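Local structure of chromosome partition protein Smc (Pyrococcus furiosus, 1XEW) at residues 83-88 and 101-106. The protein is probably required for chromosome condensation and partitioning, this chain being the N-terminal part of its ATP-binding cassette-type ATPase domain. Residues are numbered along the deposited sequence; the frame is centred on the assembly and turned at random.
Sequences AIYFNN and VIRRRV
I84 and I102 exchange both backbone hydrogen bonds, I84 N to I102 O at 2.9 Å and I102 N to I84 O at similar length, which marks an antiparallel hydrogen-bonded pair in the beta hairpin of strands 80-87 and 99-106, part of the SMC ATPase head. The 176° between the N-to-C directions shows the strands to be antiparallel. A83 with R103 and Y85 with V101 are the flanking non-hydrogen-bonded pairs, and their side chains share one sheet face. On that face Y85 CB carries CG beside its own backbone N (chi1 -68°), laying the ring over V101. CG and CE1 lie near both V101 methyls, CD1 comes closest to CG2 at 3.5 Å, and CD2, CE2 and CZ border CG1, which sits over the ring centre, 7° off the normal, a well-centred CH-pi contact. At the tip, Y85 OH accepts a weak bond from R103 NH1; its stronger partner is E8 on strand 3-10. Replacing the tyrosine by an alanine would strip the ring from V101 CG1 and is likely to leave E8 without its hydroxyl partner and R103 NH1 without its weak acceptor. The opposite face carries I84 and I102, side by side with I84 CG2 3.8 Å from I102 CB; both also touch V49 of helix 40-49. Back on the Y85 face, R103 bends at its third torsion, bringing its guanidinium, salt-bridged to E81, face-on to A83, with CB 3.4 Å from R103 NH2.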
ATOM      1  N   ALA A  83      -3.771  15.735   8.330  1.00 19.08           N
ATOM      2  CA  ALA A  83      -2.510  15.833   9.042  1.00 19.87           C
ATOM      3  C   ALA A  83      -2.085  14.404   9.321  1.00 24.30           C
ATOM      4  O   ALA A  83      -2.924  13.560   9.741  1.00 24.16           O
ATOM      5  CB  ALA A  83      -2.635  16.590  10.470  1.00 20.89           C
ATOM      6  N   ILE A  84      -0.794  14.116   9.133  1.00 24.77           N
ATOM      7  CA  ILE A  84      -0.373  12.758   9.464  1.00 22.93           C
ATOM      8  C   ILE A  84       0.697  12.865  10.592  1.00 20.95           C
ATOM      9  O   ILE A  84       1.556  13.732  10.513  1.00 21.68           O
ATOM     10  CB  ILE A  84       0.166  12.063   8.210  1.00 23.49           C
ATOM     11  CG1 ILE A  84       0.456  10.557   8.508  1.00 21.23           C
ATOM     12  CG2 ILE A  84       1.415  12.880   7.669  1.00 19.56           C
ATOM     13  CD1 ILE A  84       0.947   9.802   7.132  1.00 25.34           C
ATOM     14  N   TYR A  85       0.640  11.966  11.586  1.00 18.92           N
ATOM     15  CA  TYR A  85       1.505  12.037  12.756  1.00 22.84           C
ATOM     16  C   TYR A  85       2.414  10.813  12.726  1.00 24.64           C
ATOM     17  O   TYR A  85       1.930   9.671  12.731  1.00 25.47           O
ATOM     18  CB  TYR A  85       0.636  11.964  14.041  1.00 24.94           C
ATOM     19  CG  TYR A  85      -0.264  13.200  14.265  1.00 21.18           C
ATOM     20  CD1 TYR A  85      -0.035  14.041  15.333  1.00 25.48           C
ATOM     21  CD2 TYR A  85      -1.268  13.554  13.364  1.00 26.34           C
ATOM     22  CE1 TYR A  85      -0.808  15.212  15.508  1.00 32.34           C
ATOM     23  CE2 TYR A  85      -2.040  14.764  13.567  1.00 24.36           C
ATOM     24  CZ  TYR A  85      -1.788  15.543  14.645  1.00 28.27           C
ATOM     25  OH  TYR A  85      -2.568  16.663  14.937  1.00 30.84           O
ATOM     26  N   PHE A  86       3.710  11.056  12.733  1.00 24.84           N
ATOM     27  CA  PHE A  86       4.666   9.953  12.695  1.00 24.96           C
ATOM     28  C   PHE A  86       5.425   9.903  14.012  1.00 27.85           C
ATOM     29  O   PHE A  86       5.863  10.967  14.529  1.00 28.01           O
ATOM     30  CB  PHE A  86       5.719  10.247  11.623  1.00 24.29           C
ATOM     31  CG  PHE A  86       5.252  10.056  10.199  1.00 26.62           C
ATOM     32  CD1 PHE A  86       5.240   8.765   9.614  1.00 25.88           C
ATOM     33  CD2 PHE A  86       4.915  11.175   9.411  1.00 26.24           C
ATOM     34  CE1 PHE A  86       4.901   8.595   8.258  1.00 23.84           C
ATOM     35  CE2 PHE A  86       4.571  11.031   8.054  1.00 23.18           C
ATOM     36  CZ  PHE A  86       4.563   9.778   7.466  1.00 22.54           C
ATOM     37  N   ASN A  87       5.661   8.695  14.502  1.00 27.40           N
ATOM     38  CA  ASN A  87       6.523   8.487  15.682  1.00 29.88           C
ATOM     39  C   ASN A  87       7.930   8.470  15.055  1.00 32.57           C
ATOM     40  O   ASN A  87       8.188   7.698  14.095  1.00 28.91           O
ATOM     41  CB  ASN A  87       6.224   7.130  16.326  1.00 29.10           C
ATOM     42  CG  ASN A  87       7.240   6.763  17.404  1.00 37.14           C
ATOM     43  OD1 ASN A  87       8.444   6.616  17.128  1.00 31.51           O
ATOM     44  ND2 ASN A  87       6.753   6.615  18.640  1.00 38.40           N
ATOM     45  N   ASN A  88       8.837   9.327  15.572  1.00 29.36           N
ATOM     46  CA  ASN A  88      10.165   9.441  15.038  1.00 29.49           C
ATOM     47  C   ASN A  88      11.173   9.111  16.114  1.00 32.68           C
ATOM     48  O   ASN A  88      12.304   9.637  16.108  1.00 31.94           O
ATOM     49  CB  ASN A  88      10.364  10.877  14.510  1.00 25.66           C
ATOM     50  CG  ASN A  88      11.599  11.041  13.697  1.00 33.03           C
ATOM     51  OD1 ASN A  88      11.962  10.172  12.925  1.00 29.52           O
ATOM     52  ND2 ASN A  88      12.281  12.177  13.863  1.00 28.70           N
ATOM     53  N   VAL A 101       4.880  15.775  12.505  1.00 22.11           N
ATOM     54  CA  VAL A 101       3.529  15.967  11.986  1.00 23.22           C
ATOM     55  C   VAL A 101       3.524  16.806  10.709  1.00 25.29           C
ATOM     56  O   VAL A 101       4.003  17.943  10.695  1.00 25.56           O
ATOM     57  CB  VAL A 101       2.601  16.638  13.036  1.00 24.33           C
ATOM     58  CG1 VAL A 101       1.156  16.635  12.551  1.00 25.77           C
ATOM     59  CG2 VAL A 101       2.707  15.921  14.376  1.00 22.41           C
ATOM     60  N   ILE A 102       3.002  16.222   9.633  1.00 21.93           N
ATOM     61  CA  ILE A 102       2.909  16.902   8.345  1.00 18.22           C
ATOM     62  C   ILE A 102       1.448  17.259   8.075  1.00 21.24           C
ATOM     63  O   ILE A 102       0.613  16.375   7.870  1.00 24.48           O
ATOM     64  CB  ILE A 102       3.439  16.013   7.194  1.00 19.47           C
ATOM     65  CG1 ILE A 102       4.881  15.588   7.479  1.00 20.37           C
ATOM     66  CG2 ILE A 102       3.353  16.760   5.865  1.00 17.12           C
ATOM     67  CD1 ILE A 102       5.492  14.710   6.405  1.00 25.37           C
ATOM     68  N   ARG A 103       1.148  18.555   8.089  1.00 22.63           N
ATOM     69  CA  ARG A 103      -0.210  19.036   7.853  1.00 23.67           C
ATOM     70  C   ARG A 103      -0.320  19.814   6.542  1.00 24.77           C
ATOM     71  O   ARG A 103       0.551  20.621   6.212  1.00 24.41           O
ATOM     72  CB  ARG A 103      -0.668  19.913   9.022  1.00 21.71           C
ATOM     73  CG  ARG A 103      -2.145  20.282   8.990  1.00 28.27           C
ATOM     74  CD  ARG A 103      -2.500  21.307  10.060  1.00 27.98           C
ATOM     75  NE  ARG A 103      -2.056  20.907  11.396  1.00 29.58           N
ATOM     76  CZ  ARG A 103      -2.717  20.073  12.194  1.00 30.00           C
ATOM     77  NH1 ARG A 103      -2.229  19.779  13.391  1.00 28.42           N
ATOM     78  NH2 ARG A 103      -3.859  19.525  11.798  1.00 23.17           N
ATOM     79  N   ARG A 104      -1.395  19.562   5.801  1.00 21.46           N
ATOM     80  CA  ARG A 104      -1.639  20.236   4.528  1.00 22.76           C
ATOM     81  C   ARG A 104      -3.123  20.564   4.358  1.00 21.64           C
ATOM     82  O   ARG A 104      -3.983  19.688   4.481  1.00 21.37           O
ATOM     83  CB  ARG A 104      -1.152  19.368   3.365  1.00 25.44           C
ATOM     84  CG  ARG A 104      -1.311  20.016   2.000  1.00 21.01           C
ATOM     85  CD  ARG A 104      -1.283  18.991   0.881  1.00 20.59           C
ATOM     86  NE  ARG A 104      -1.222  19.630  -0.432  1.00 25.56           N
ATOM     87  CZ  ARG A 104      -1.189  18.973  -1.588  1.00 20.48           C
ATOM     88  NH1 ARG A 104      -1.134  19.640  -2.733  1.00 28.23           N
ATOM     89  NH2 ARG A 104      -1.209  17.647  -1.602  1.00 19.83           N
ATOM     90  N   ARG A 105      -3.412  21.829   4.068  1.00 19.30           N
ATOM     91  CA  ARG A 105      -4.787  22.284   3.899  1.00 22.05           C
ATOM     92  C   ARG A 105      -5.035  22.948   2.546  1.00 21.74           C
ATOM     93  O   ARG A 105      -4.353  23.909   2.182  1.00 24.23           O
ATOM     94  CB  ARG A 105      -5.163  23.246   5.031  1.00 19.66           C
ATOM     95  N   VAL A 106      -6.005  22.425   1.801  1.00 21.32           N
ATOM     96  CA  VAL A 106      -6.356  22.980   0.495  1.00 23.67           C
ATOM     97  C   VAL A 106      -7.554  23.919   0.608  1.00 23.05           C
ATOM     98  O   VAL A 106      -8.586  23.566   1.187  1.00 22.74           O
ATOM     99  CB  VAL A 106      -6.669  21.874  -0.547  1.00 26.44           C
ATOM    100  CG1 VAL A 106      -5.383  21.377  -1.188  1.00 23.88           C
ATOM    101  CG2 VAL A 106      -7.437  20.727   0.093  1.00 24.77           C
TER